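Tungstate ABC transporter, periplasmic tungstate-binding protein (Geobacter sulfurreducens, PDB 3LR1) probably binds tungstate in the periplasm and hands it to an ABC transporter for uptake into the cell. Local coordinates at residues 6-11 and 37-42; 18-23 and 231-236; 56-61 and 202-207; 115-120 and 164-169; 159-164 and 183-188. All blocks are in the same frame, centred on the assembly; numbering follows the deposited sequence.

Contact 1 of 5, residues 6-11 and 37-42; sequences RLKMST and DVIAVG
At the edge of the Arg-6 guanidinium, 9° out of its plane, sits OD1 of Asp-37, and the guanidinium and carboxylate planes are 44° apart. Both bonds end on one oxygen: NH2 of Arg-6 donates to the syn lone pair of Asp-37 OD1 at 2.9 Å, and NE adds a weak bond to the same atom. A bend at chi3 (72°) shapes the arginine chain that makes this salt bridge. The salt bridge lies near the N-terminal end of a parallel strand pair, 6-12 with 35-41, the two strands of a beta-alpha-beta crossover whose connection includes helix 20-32. Five backbone bonds stitch the pair, from Asp-37 N to Leu-7 O at 2.9 Å through to Val-41 N on Thr-11 O at 3.0 Å. Lys-8 and Ile-39 share one face of the sheet, where Lys-8 CD comes within 4.1 Å of Ile-39 CD1 while the amine goes on to the carbonyl of Asp-54. The other face carries Met-9 (modelled as selenomethionine), Val-38, Thr-11 and Ala-40, with Leu-21 of helix 20-32 packed on Met-9 and Val-38. There Thr-11, its OG1 bonded to the carbonyl O of Phe-59, lays CG2 on CG1 of Val-38 at 3.7 Å.

Contact 2 of 5, residues 18-23 and 231-236; sequences SGLLKV and KIISDY
Tyr-236, the last residue of the chain, makes the one hydrogen bond across this contact: its OH donates to the carbonyl O of Ser-18 at 2.6 Å. The approach lies in the carbonyl plane on a lone pair, with a C=O...OH angle of 133°, and the acceptor in turn sits at the ring edge, near the ring plane. With CG of Tyr-236 opposite its backbone N (chi1 -177°), the ring extends from the end of its own helix to the junction between helices 13-18 and 20-32.

Ring-face packing is the second kind of interaction. CA of Leu-20 stands over one face as a CH-pi contact, 3.9 Å from the ring centroid and 18° off the normal. Gly-19, which leaves the preceding helix with positive phi, passes close to the hydroxyl, its C 3.0 Å from Tyr-236 OH; a CB there would run into that oxygen.

This places the C-terminal helix 227-235 back against the start of helix 20-32, elements more than 200 residues apart in the chain. Tyr-83 of strand 78-90 touches both Leu-20 and Tyr-236, and its OH is bonded to Ser-18 OG.

Apolar contacts make up the remainder. Leu-20 CD1 fits between CG of Tyr-236 and CG1 of Ile-233, 4.1 Å from the latter. A turn further on, Val-23 divides its branches: CG1 meets CG2 of Ile-232 at 3.7 Å, and CG2 approaches Tyr-236 CE1 at 4.0 Å.

Contact 3 of 5, residues 56-61 and 202-207; sequences DVVFVH and MAVNPK
In the sheet of the lobe that carries the N-terminus, Val-58 and Met-202 form an antiparallel hydrogen-bonded pair between strands 57-60 and 197-204. Val-58 N donates to Met-202 O at 2.9 Å, and Met-202 N returns a bond to Val-58 O at 3.0 Å, the latter more bent, with 143° at its hydrogen. One step along, Val-57 faces Ala-203 as a non-hydrogen-bonded pair, where Val-57 CA makes a CA-H...O contact of 3.3 Å to Met-202 O. The pairing ends at Val-204, whose N-H points almost straight (177°) at the carbonyl O of Asp-56 but reaches it from above the carbonyl plane.

The chain returns from the other lobe into strand 197-204, which runs antiparallel to 57-60. With the strand order 35-41, 6-12, 57-60, 197-204, 78-90, in which this one strand opposes the first three, the sheet matches the topology of class II periplasmic binding proteins.

Side chains pack on both faces. Met-202, modelled as selenomethionine, bends at chi3 (-74°), and its methyl CE rests 3.6 Å from Val-58 CG1 and 4.3 Å from Val-60 CG2. Phe-69 of helix 63-71 covers Val-58 and Met-202 on that face, whereas Ala-217 and Met-218 of helix 214-224 lie against Val-57 and Ala-203 on the other. The carboxylate of Asp-56 accepts from the backbone N of Lys-8 and of Lys-213. Beyond the strand, Asn-205 OD1 takes the backbone N of Lys-207 at 2.9 Å in an Asx turn.

Contact 4 of 5, residues 115-120 and 164-169; sequences GATFIS and RRAYTL
Thr-168 OG1 and a water together occupy Ile-119 O, where a regular parallel ladder would place the N-H of Leu-169. The hydroxyl of Thr-168 donates to Ile-119 O at 2.7 Å, in the carbonyl plane. The water donates to the same oxygen at 2.9 Å and also to Leu-169 O, bridging strands that have parted here: Leu-169 N stands 4.5 Å from Ile-119 O. Before this point the pairing is ordinary, with Tyr-167 N on Thr-117 O and Ile-119 N on Tyr-167 O, each 3.0 Å long.

Phe-118, its CG trans to the backbone N (chi1 173°), runs alongside Leu-169, with CZ 4.1 Å from Leu-169 CB; its CE1 lies near Thr-168 CA. Replacing it with an alanine would probably open a gap beside Leu-169 CB and take away the ring that packs on Leu-108 and Leu-111 of helix 104-114. On the other face, Ile-119 CD1 meets Ala-166 CB at 3.8 Å. Thr-117 O lies at the edge of the Tyr-167 ring, whose hydroxyl is held by Asp-94 and Ala-96.

Strand 118-120, set between parallel neighbours 147-149 and 167-171 and covered by helices on both faces, is characteristic of the three-layer alpha/beta lobe of a periplasmic binding protein.

Contact 5 of 5, residues 159-164 and 183-188; sequences TMATER and TDLVIL
The C-terminal end of helix 154-164 packs against the loop leading into strand 186-190, on the lobe remote from the chain's N-terminus. Ala-161 and Thr-162 are the helix residues that touch 183-185. The backbones come nearest at Thr-162 and Thr-183, whose CA atoms are 5.9 Å apart. The helix is regular here, as the bond from Glu-163 N to Thr-159 O at 3.1 Å attests.

Leu-185 provides the apolar part. Its CG lies trans to its carbonyl carbon (chi1 -55°), and the chain extends so that CD1 rests 3.6 Å from Ala-161 CB and 3.7 Å from Thr-162 OG1. Val-89 of strand 78-90 also touches this leucine, while the backbone O of Leu-185 accepts from Tyr-175 OH.

Thr-162 uses both branches. CG2 comes within 3.4 Å of Asp-184 OD1, a methyl-to-oxygen contact without a hydrogen bond. OG1 is bonded to the carbonyl O of Ile-158, one turn back in its own helix. The very close approach of Thr-183 CG2 to this hydroxyl is doubtful in the model and supports no conclusion. A glycine in place of Thr-162 would probably leave Leu-185 CD1 with less to pack on, Ala-161 CB remaining, and the Ile-158 carbonyl without its hydroxyl partner.

No hydrogen bond spans the contact, and just 187 Å² is buried. The chemistry implies van der Waals packing: the hydroxyl is bonded within its helix, and methyl groups meet one another or a polar oxygen across the contact.

Contacts 1 and 3 adjoin in one sheet, where strands 6-12 and 57-60 are neighbours and Leu-7 packs on Asp-56. Contact 3 is wholly buried and has no charged pair across it, whereas contact 1 is only partly buried, its salt bridge joining partly exposed residues. Contact 2 is partly exposed and joins helices; helix 20-32 serves both it and contact 1. Contacts 4 and 5 lie in the other lobe with centres 9 Å apart and share Arg-164. Both are largely buried, though Asp-184 of contact 5 is exposed: contact 4 pairs strands through backbone, hydroxyl and water bonds, contact 5 packs a helix end with none across it. The centres of contacts 3 and 4 are 34 Å apart.

Contact 1 of 5, residues 6-11 and 37-42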
# COMPACT_ATOMS: atom_id res chain seq x y z
N ARG A 6 -1.21 20.71 -13.83
CA ARG A 6 -1.47 19.71 -12.82
C ARG A 6 -1.27 18.34 -13.45
O ARG A 6 -1.56 18.14 -14.61
CB ARG A 6 -2.93 19.80 -12.31
CG ARG A 6 -3.39 21.31 -12.12
CD ARG A 6 -4.70 21.46 -11.30
NE ARG A 6 -4.42 21.15 -9.93
CZ ARG A 6 -4.48 21.96 -8.89
NH1 ARG A 6 -4.85 23.21 -8.98
NH2 ARG A 6 -4.18 21.45 -7.73
N LEU A 7 -0.70 17.43 -12.67
CA LEU A 7 -0.53 16.02 -13.03
C LEU A 7 -1.36 15.30 -12.01
O LEU A 7 -1.23 15.58 -10.82
CB LEU A 7 0.95 15.64 -12.82
CG LEU A 7 1.31 14.19 -13.07
CD1 LEU A 7 1.18 13.84 -14.54
CD2 LEU A 7 2.76 13.95 -12.53
N LYS A 8 -2.17 14.35 -12.45
CA LYS A 8 -3.11 13.60 -11.56
C LYS A 8 -2.56 12.19 -11.36
O LYS A 8 -2.22 11.52 -12.29
CB LYS A 8 -4.47 13.52 -12.20
CG LYS A 8 -5.21 14.91 -12.10
CD LYS A 8 -6.69 14.72 -12.43
CE LYS A 8 -6.94 14.86 -13.89
NZ LYS A 8 -8.40 14.45 -14.25
N MSE A 9 -2.39 11.79 -10.14
CA MSE A 9 -1.92 10.48 -9.78
C MSE A 9 -3.00 9.77 -8.94
O MSE A 9 -3.43 10.26 -7.88
CB MSE A 9 -0.64 10.58 -8.96
CG MSE A 9 -0.10 9.28 -8.48
SE MSE A 9 1.61 9.65 -7.57
CE MSE A 9 0.83 9.64 -5.92
N SER A 10 -3.39 8.59 -9.37
CA SER A 10 -4.26 7.77 -8.50
C SER A 10 -3.37 6.85 -7.67
O SER A 10 -2.32 6.37 -8.12
CB SER A 10 -5.30 6.94 -9.25
OG SER A 10 -4.67 5.94 -10.02
N THR A 11 -3.81 6.65 -6.44
CA THR A 11 -3.12 5.80 -5.45
C THR A 11 -4.12 5.26 -4.45
O THR A 11 -5.35 5.47 -4.59
CB THR A 11 -1.97 6.53 -4.77
OG1 THR A 11 -1.10 5.59 -4.08
CG2 THR A 11 -2.38 7.64 -3.86
N ASP A 37 -1.76 16.31 -8.10
CA ASP A 37 -2.97 15.95 -7.35
C ASP A 37 -2.94 14.46 -7.02
O ASP A 37 -2.83 13.60 -7.94
CB ASP A 37 -4.22 16.18 -8.17
CG ASP A 37 -4.50 17.61 -8.48
OD1 ASP A 37 -3.88 18.54 -7.95
OD2 ASP A 37 -5.44 17.76 -9.28
N VAL A 38 -3.05 14.16 -5.73
CA VAL A 38 -3.09 12.81 -5.25
C VAL A 38 -4.56 12.41 -5.03
O VAL A 38 -5.26 13.00 -4.20
CB VAL A 38 -2.28 12.67 -3.93
CG1 VAL A 38 -2.38 11.29 -3.36
CG2 VAL A 38 -0.82 13.08 -4.12
N ILE A 39 -4.99 11.39 -5.74
CA ILE A 39 -6.40 10.87 -5.72
C ILE A 39 -6.30 9.48 -5.08
O ILE A 39 -5.91 8.50 -5.72
CB ILE A 39 -7.02 10.81 -7.13
CG1 ILE A 39 -7.10 12.27 -7.68
CG2 ILE A 39 -8.39 10.08 -7.11
CD1 ILE A 39 -7.43 12.38 -9.18
N ALA A 40 -6.55 9.44 -3.78
CA ALA A 40 -6.39 8.26 -2.98
C ALA A 40 -7.74 7.60 -2.75
O ALA A 40 -8.65 8.13 -2.09
CB ALA A 40 -5.72 8.61 -1.65
N VAL A 41 -7.88 6.43 -3.35
CA VAL A 41 -9.14 5.72 -3.43
C VAL A 41 -8.85 4.25 -3.14
O VAL A 41 -7.70 3.90 -2.80
CB VAL A 41 -9.84 6.00 -4.79
CG1 VAL A 41 -10.47 7.43 -4.81
CG2 VAL A 41 -8.94 5.72 -5.98
N GLY A 42 -9.82 3.37 -3.26
CA GLY A 42 -9.51 1.89 -3.16
C GLY A 42 -8.61 1.41 -4.33
O GLY A 42 -8.41 2.11 -5.35

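Contact 2 of 5, residues 18-23 and 231-236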
# COMPACT_ATOMS: atom_id res chain seq x y z
N SER A 18 0.45 6.90 4.78
CA SER A 18 1.82 6.76 5.17
C SER A 18 2.51 8.10 5.22
O SER A 18 3.46 8.25 5.98
CB SER A 18 2.50 5.79 4.23
OG SER A 18 3.83 6.10 4.16
N GLY A 19 2.04 9.09 4.44
CA GLY A 19 2.71 10.43 4.47
C GLY A 19 3.92 10.62 3.55
O GLY A 19 4.50 11.73 3.43
N LEU A 20 4.32 9.56 2.86
CA LEU A 20 5.47 9.64 1.96
C LEU A 20 5.30 10.73 0.92
O LEU A 20 6.26 11.49 0.64
CB LEU A 20 5.68 8.32 1.23
CG LEU A 20 6.71 8.23 0.10
CD1 LEU A 20 8.06 8.57 0.59
CD2 LEU A 20 6.72 6.84 -0.52
N LEU A 21 4.12 10.77 0.30
CA LEU A 21 3.89 11.69 -0.81
C LEU A 21 4.04 13.15 -0.44
O LEU A 21 4.50 13.92 -1.25
CB LEU A 21 2.53 11.41 -1.47
CG LEU A 21 2.44 10.01 -2.11
CD1 LEU A 21 1.01 9.78 -2.69
CD2 LEU A 21 3.53 9.72 -3.12
N LYS A 22 3.72 13.54 0.80
CA LYS A 22 3.88 14.87 1.26
C LYS A 22 5.34 15.36 1.25
O LYS A 22 5.59 16.51 1.06
CB LYS A 22 3.22 15.02 2.66
CG LYS A 22 2.76 16.42 2.94
CD LYS A 22 1.79 16.46 4.17
CE LYS A 22 2.28 15.54 5.34
NZ LYS A 22 3.74 15.68 5.74
N VAL A 23 6.29 14.46 1.37
CA VAL A 23 7.72 14.73 1.35
C VAL A 23 8.33 14.47 -0.06
O VAL A 23 9.16 15.22 -0.55
CB VAL A 23 8.41 13.87 2.43
CG1 VAL A 23 9.88 14.08 2.42
CG2 VAL A 23 7.83 14.23 3.86
N LYS A 231 16.46 8.73 -2.34
CA LYS A 231 16.95 9.20 -1.08
C LYS A 231 15.83 9.62 -0.15
O LYS A 231 15.86 9.34 1.03
CB LYS A 231 17.93 10.36 -1.26
CG LYS A 231 18.66 10.62 0.02
CD LYS A 231 19.67 11.76 -0.15
CE LYS A 231 19.97 12.48 1.19
NZ LYS A 231 19.87 14.00 1.03
N ILE A 232 14.80 10.27 -0.68
CA ILE A 232 13.69 10.64 0.15
C ILE A 232 12.97 9.38 0.65
O ILE A 232 12.59 9.30 1.84
CB ILE A 232 12.68 11.53 -0.63
CG1 ILE A 232 13.32 12.92 -0.83
CG2 ILE A 232 11.33 11.58 0.16
CD1 ILE A 232 12.54 13.88 -1.77
N ILE A 233 12.80 8.42 -0.26
CA ILE A 233 12.05 7.20 0.08
C ILE A 233 12.83 6.42 1.12
O ILE A 233 12.24 5.88 2.06
CB ILE A 233 11.73 6.36 -1.18
CG1 ILE A 233 10.76 7.14 -2.08
CG2 ILE A 233 11.19 4.95 -0.82
CD1 ILE A 233 10.71 6.58 -3.51
N SER A 234 14.15 6.35 0.96
CA SER A 234 14.96 5.59 1.92
C SER A 234 15.13 6.32 3.26
O SER A 234 15.27 5.66 4.27
CB SER A 234 16.34 5.24 1.36
OG SER A 234 17.12 6.41 1.40
N ASP A 235 15.10 7.67 3.25
CA ASP A 235 15.21 8.49 4.49
C ASP A 235 13.88 8.59 5.25
O ASP A 235 13.85 8.96 6.39
CB ASP A 235 15.62 9.94 4.17
CG ASP A 235 17.13 10.11 3.89
OD1 ASP A 235 17.82 9.09 3.71
OD2 ASP A 235 17.60 11.29 3.84
N TYR A 236 12.78 8.24 4.59
CA TYR A 236 11.47 8.60 5.08
C TYR A 236 11.12 7.85 6.38
O TYR A 236 11.16 6.60 6.42
CB TYR A 236 10.39 8.35 4.00
CG TYR A 236 9.07 8.78 4.51
CD1 TYR A 236 8.87 10.09 4.88
CD2 TYR A 236 8.03 7.88 4.71
CE1 TYR A 236 7.65 10.53 5.45
CE2 TYR A 236 6.82 8.31 5.22
CZ TYR A 236 6.63 9.62 5.61
OH TYR A 236 5.37 10.03 6.13

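Contact 3 of 5, residues 56-61 and 202-207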
# COMPACT_ATOMS: atom_id res chain seq x y z
N ASP A 56 -3.22 10.59 -14.86
CA ASP A 56 -2.04 10.47 -15.76
C ASP A 56 -1.01 9.39 -15.30
O ASP A 56 -0.22 8.88 -16.09
CB ASP A 56 -1.37 11.84 -15.81
CG ASP A 56 -2.34 12.96 -16.13
OD1 ASP A 56 -2.88 12.96 -17.28
OD2 ASP A 56 -2.53 13.87 -15.24
N VAL A 57 -1.03 9.11 -13.99
CA VAL A 57 -0.13 8.16 -13.36
C VAL A 57 -0.88 7.34 -12.33
O VAL A 57 -1.78 7.85 -11.67
CB VAL A 57 1.00 8.93 -12.66
CG1 VAL A 57 1.99 7.98 -11.98
CG2 VAL A 57 1.76 9.70 -13.61
N VAL A 58 -0.51 6.06 -12.20
CA VAL A 58 -1.06 5.19 -11.21
C VAL A 58 0.06 4.72 -10.33
O VAL A 58 1.07 4.25 -10.85
CB VAL A 58 -1.85 3.98 -11.86
CG1 VAL A 58 -2.33 3.01 -10.83
CG2 VAL A 58 -3.01 4.49 -12.71
N PHE A 59 -0.14 4.75 -9.01
CA PHE A 59 0.91 4.33 -8.05
C PHE A 59 0.27 3.43 -6.98
O PHE A 59 -0.44 3.91 -6.07
CB PHE A 59 1.56 5.56 -7.43
CG PHE A 59 2.62 5.26 -6.39
CD1 PHE A 59 3.68 4.49 -6.67
CD2 PHE A 59 2.51 5.78 -5.15
CE1 PHE A 59 4.71 4.28 -5.73
CE2 PHE A 59 3.53 5.58 -4.19
CZ PHE A 59 4.61 4.81 -4.51
N VAL A 60 0.51 2.15 -7.08
CA VAL A 60 -0.20 1.18 -6.25
C VAL A 60 0.71 0.03 -5.89
O VAL A 60 1.74 -0.17 -6.51
CB VAL A 60 -1.45 0.60 -6.93
CG1 VAL A 60 -2.56 1.70 -7.13
CG2 VAL A 60 -1.10 -0.10 -8.23
N HIS A 61 0.33 -0.74 -4.91
CA HIS A 61 1.07 -1.95 -4.55
C HIS A 61 0.04 -3.05 -4.75
O HIS A 61 -0.74 -3.34 -3.87
CB HIS A 61 1.62 -1.92 -3.07
CG HIS A 61 2.30 -3.21 -2.69
ND1 HIS A 61 3.20 -3.84 -3.52
CD2 HIS A 61 2.13 -4.03 -1.63
CE1 HIS A 61 3.57 -4.99 -2.98
NE2 HIS A 61 2.94 -5.13 -1.84
N MSE A 202 3.27 3.82 -12.79
CA MSE A 202 2.99 3.56 -14.23
C MSE A 202 2.36 4.79 -14.82
O MSE A 202 1.59 5.47 -14.14
CB MSE A 202 2.03 2.38 -14.42
CG MSE A 202 2.42 1.13 -13.78
SE MSE A 202 0.98 -0.14 -13.76
CE MSE A 202 -0.31 0.44 -12.44
N ALA A 203 2.69 5.08 -16.07
CA ALA A 203 2.09 6.15 -16.84
C ALA A 203 0.90 5.58 -17.60
O ALA A 203 0.97 4.44 -18.15
CB ALA A 203 3.13 6.78 -17.77
N VAL A 204 -0.19 6.36 -17.62
CA VAL A 204 -1.39 6.06 -18.38
C VAL A 204 -1.03 6.27 -19.86
O VAL A 204 -0.39 7.28 -20.23
CB VAL A 204 -2.57 6.93 -17.98
CG1 VAL A 204 -3.77 6.68 -18.90
CG2 VAL A 204 -2.96 6.60 -16.52
N ASN A 205 -1.38 5.30 -20.68
CA ASN A 205 -0.91 5.24 -22.09
C ASN A 205 -1.57 6.28 -22.99
O ASN A 205 -2.76 6.22 -23.23
CB ASN A 205 -1.17 3.84 -22.61
CG ASN A 205 -0.58 3.60 -23.95
OD1 ASN A 205 -0.02 4.50 -24.55
ND2 ASN A 205 -0.74 2.39 -24.45
N PRO A 206 -0.80 7.25 -23.49
CA PRO A 206 -1.43 8.25 -24.36
C PRO A 206 -1.88 7.70 -25.72
O PRO A 206 -2.63 8.38 -26.41
CB PRO A 206 -0.33 9.27 -24.59
CG PRO A 206 0.98 8.49 -24.35
CD PRO A 206 0.66 7.43 -23.36
N LYS A 207 -1.41 6.51 -26.14
CA LYS A 207 -2.02 5.89 -27.35
C LYS A 207 -3.50 5.55 -27.09
O LYS A 207 -4.28 5.54 -28.02
CB LYS A 207 -1.28 4.64 -27.82
CG LYS A 207 0.21 4.83 -28.15
CD LYS A 207 0.56 6.15 -28.81
CE LYS A 207 0.11 6.25 -30.23
NZ LYS A 207 1.22 6.72 -31.21

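Contact 4 of 5, residues 115-120 and 164-169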
# COMPACT_ATOMS: atom_id res chain seq x y z
N GLY A 115 -6.65 -19.26 18.09
CA GLY A 115 -7.93 -18.69 17.80
C GLY A 115 -8.02 -17.21 18.18
O GLY A 115 -9.11 -16.76 18.56
N ALA A 116 -6.91 -16.46 18.06
CA ALA A 116 -6.86 -15.04 18.38
C ALA A 116 -7.45 -14.22 17.24
O ALA A 116 -7.21 -14.49 16.06
CB ALA A 116 -5.43 -14.58 18.64
N THR A 117 -8.25 -13.22 17.59
CA THR A 117 -8.95 -12.45 16.61
C THR A 117 -7.96 -11.75 15.68
O THR A 117 -6.99 -11.17 16.18
CB THR A 117 -9.85 -11.44 17.27
OG1 THR A 117 -10.76 -12.14 18.13
CG2 THR A 117 -10.64 -10.73 16.22
N PHE A 118 -8.20 -11.83 14.37
CA PHE A 118 -7.31 -11.30 13.33
C PHE A 118 -8.18 -10.64 12.22
O PHE A 118 -9.11 -11.27 11.68
CB PHE A 118 -6.41 -12.39 12.71
CG PHE A 118 -5.60 -11.91 11.52
CD1 PHE A 118 -4.29 -11.43 11.69
CD2 PHE A 118 -6.14 -11.92 10.26
CE1 PHE A 118 -3.57 -10.97 10.62
CE2 PHE A 118 -5.41 -11.48 9.15
CZ PHE A 118 -4.14 -10.97 9.33
N ILE A 119 -7.85 -9.39 11.87
CA ILE A 119 -8.59 -8.66 10.83
C ILE A 119 -7.83 -8.69 9.50
O ILE A 119 -6.71 -8.11 9.37
CB ILE A 119 -8.79 -7.20 11.21
CG1 ILE A 119 -9.12 -7.04 12.70
CG2 ILE A 119 -9.84 -6.57 10.34
CD1 ILE A 119 -10.35 -7.84 13.24
N SER A 120 -8.47 -9.31 8.50
CA SER A 120 -8.03 -9.28 7.13
C SER A 120 -8.52 -8.01 6.47
O SER A 120 -9.59 -7.55 6.77
CB SER A 120 -8.61 -10.47 6.39
OG SER A 120 -8.23 -10.51 5.04
N ARG A 164 -11.20 -4.11 18.66
CA ARG A 164 -11.48 -5.52 18.92
C ARG A 164 -10.34 -6.17 19.70
O ARG A 164 -10.43 -7.33 20.02
CB ARG A 164 -11.69 -6.27 17.58
CG ARG A 164 -12.80 -5.76 16.62
CD ARG A 164 -14.21 -6.28 16.90
NE ARG A 164 -14.41 -7.73 16.71
CZ ARG A 164 -14.85 -8.35 15.60
NH1 ARG A 164 -15.14 -7.67 14.46
NH2 ARG A 164 -14.99 -9.68 15.63
N ARG A 165 -9.25 -5.43 19.95
CA ARG A 165 -8.01 -5.95 20.53
C ARG A 165 -7.52 -7.18 19.78
O ARG A 165 -7.19 -8.24 20.38
CB ARG A 165 -8.23 -6.19 22.02
CG ARG A 165 -8.23 -4.84 22.71
CD ARG A 165 -9.31 -4.81 23.61
NE ARG A 165 -9.21 -6.01 24.46
CZ ARG A 165 -10.25 -6.66 24.98
NH1 ARG A 165 -11.50 -6.24 24.76
NH2 ARG A 165 -10.02 -7.74 25.73
N ALA A 166 -7.49 -6.99 18.47
CA ALA A 166 -7.16 -8.04 17.50
C ALA A 166 -5.76 -7.77 16.97
O ALA A 166 -5.14 -6.71 17.23
CB ALA A 166 -8.20 -8.08 16.32
N TYR A 167 -5.23 -8.79 16.28
CA TYR A 167 -4.04 -8.66 15.51
C TYR A 167 -4.42 -8.34 14.06
O TYR A 167 -5.52 -8.63 13.61
CB TYR A 167 -3.25 -9.97 15.54
CG TYR A 167 -2.76 -10.41 16.88
CD1 TYR A 167 -1.43 -10.20 17.24
CD2 TYR A 167 -3.57 -11.12 17.77
CE1 TYR A 167 -0.94 -10.64 18.46
CE2 TYR A 167 -3.06 -11.56 19.00
CZ TYR A 167 -1.75 -11.32 19.33
OH TYR A 167 -1.22 -11.77 20.56
N THR A 168 -3.51 -7.72 13.34
CA THR A 168 -3.67 -7.49 11.94
C THR A 168 -2.29 -7.34 11.28
O THR A 168 -1.31 -6.91 11.95
CB THR A 168 -4.60 -6.25 11.65
OG1 THR A 168 -4.96 -6.28 10.25
CG2 THR A 168 -3.92 -4.90 11.96
N LEU A 169 -2.24 -7.69 9.99
CA LEU A 169 -1.12 -7.49 9.14
C LEU A 169 -1.30 -6.10 8.53
O LEU A 169 -2.36 -5.79 7.97
CB LEU A 169 -1.04 -8.56 8.05
CG LEU A 169 0.12 -8.45 7.10
CD1 LEU A 169 1.46 -8.97 7.78
CD2 LEU A 169 -0.21 -9.19 5.77
O HOH W 1 -4.45 -7.65 7.57

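Contact 5 of 5, residues 159-164 and 183-188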
# COMPACT_ATOMS: atom_id res chain seq x y z
N THR A 159 -8.07 0.67 12.86
CA THR A 159 -9.08 1.07 13.86
C THR A 159 -9.90 -0.10 14.37
O THR A 159 -10.20 -0.16 15.56
CB THR A 159 -10.00 2.14 13.24
OG1 THR A 159 -9.21 3.25 12.87
CG2 THR A 159 -11.09 2.63 14.19
N MSE A 160 -10.36 -0.99 13.47
CA MSE A 160 -11.18 -2.12 13.90
C MSE A 160 -10.31 -3.06 14.75
O MSE A 160 -10.76 -3.49 15.77
CB MSE A 160 -11.73 -2.87 12.69
CG MSE A 160 -12.82 -3.94 13.03
SE MSE A 160 -13.33 -4.97 11.42
CE MSE A 160 -13.17 -3.57 10.06
N ALA A 161 -9.06 -3.32 14.35
CA ALA A 161 -8.19 -4.19 15.19
C ALA A 161 -8.08 -3.60 16.58
O ALA A 161 -8.16 -4.34 17.52
CB ALA A 161 -6.82 -4.40 14.62
N THR A 162 -7.97 -2.28 16.67
CA THR A 162 -7.75 -1.61 17.93
C THR A 162 -8.98 -1.75 18.86
O THR A 162 -8.87 -2.16 20.05
CB THR A 162 -7.46 -0.09 17.71
OG1 THR A 162 -6.40 0.08 16.77
CG2 THR A 162 -7.05 0.59 19.06
N GLU A 163 -10.15 -1.52 18.29
CA GLU A 163 -11.41 -1.71 19.05
C GLU A 163 -11.57 -3.16 19.52
O GLU A 163 -11.98 -3.41 20.66
CB GLU A 163 -12.60 -1.27 18.19
CG GLU A 163 -12.59 0.21 17.85
CD GLU A 163 -13.85 0.67 17.15
OE1 GLU A 163 -14.91 0.44 17.74
OE2 GLU A 163 -13.79 1.28 16.04
N ARG A 164 -11.20 -4.11 18.66
CA ARG A 164 -11.48 -5.52 18.92
C ARG A 164 -10.34 -6.17 19.70
O ARG A 164 -10.43 -7.33 20.02
CB ARG A 164 -11.69 -6.27 17.58
CG ARG A 164 -12.80 -5.76 16.62
CD ARG A 164 -14.21 -6.28 16.90
NE ARG A 164 -14.41 -7.73 16.71
CZ ARG A 164 -14.85 -8.35 15.60
NH1 ARG A 164 -15.14 -7.67 14.46
NH2 ARG A 164 -14.99 -9.68 15.63
N THR A 183 -4.12 4.43 17.44
CA THR A 183 -4.13 3.05 17.96
C THR A 183 -3.32 3.03 19.20
O THR A 183 -2.40 3.82 19.33
CB THR A 183 -3.21 1.97 17.28
OG1 THR A 183 -2.28 2.48 16.29
CG2 THR A 183 -3.91 0.76 16.96
N ASP A 184 -3.54 2.00 20.03
CA ASP A 184 -2.61 1.62 21.11
C ASP A 184 -1.97 0.24 20.81
O ASP A 184 -1.26 -0.28 21.66
CB ASP A 184 -3.32 1.60 22.48
CG ASP A 184 -4.50 0.64 22.54
OD1 ASP A 184 -4.83 0.04 21.51
OD2 ASP A 184 -5.12 0.46 23.61
N LEU A 185 -2.22 -0.35 19.64
CA LEU A 185 -1.56 -1.58 19.19
C LEU A 185 -0.07 -1.30 18.95
O LEU A 185 0.33 -0.17 18.64
CB LEU A 185 -2.19 -2.14 17.91
CG LEU A 185 -3.71 -2.42 17.95
CD1 LEU A 185 -4.28 -2.90 16.63
CD2 LEU A 185 -4.06 -3.35 19.09
N VAL A 186 0.73 -2.33 19.12
CA VAL A 186 2.15 -2.21 18.99
C VAL A 186 2.60 -3.25 17.98
O VAL A 186 1.92 -4.26 17.78
CB VAL A 186 2.87 -2.45 20.33
CG1 VAL A 186 2.52 -1.37 21.38
CG2 VAL A 186 2.54 -3.82 20.85
N ILE A 187 3.78 -3.03 17.38
CA ILE A 187 4.40 -4.02 16.51
C ILE A 187 4.87 -5.21 17.37
O ILE A 187 5.75 -5.08 18.25
CB ILE A 187 5.61 -3.40 15.69
CG1 ILE A 187 5.18 -2.19 14.83
CG2 ILE A 187 6.32 -4.42 14.82
CD1 ILE A 187 6.39 -1.44 14.23
N LEU A 188 4.31 -6.37 17.06
CA LEU A 188 4.71 -7.62 17.74
C LEU A 188 5.54 -8.52 16.86
O LEU A 188 6.32 -9.34 17.34
CB LEU A 188 3.45 -8.32 18.24
CG LEU A 188 2.74 -7.53 19.33
CD1 LEU A 188 1.28 -8.01 19.40
CD2 LEU A 188 3.44 -7.66 20.71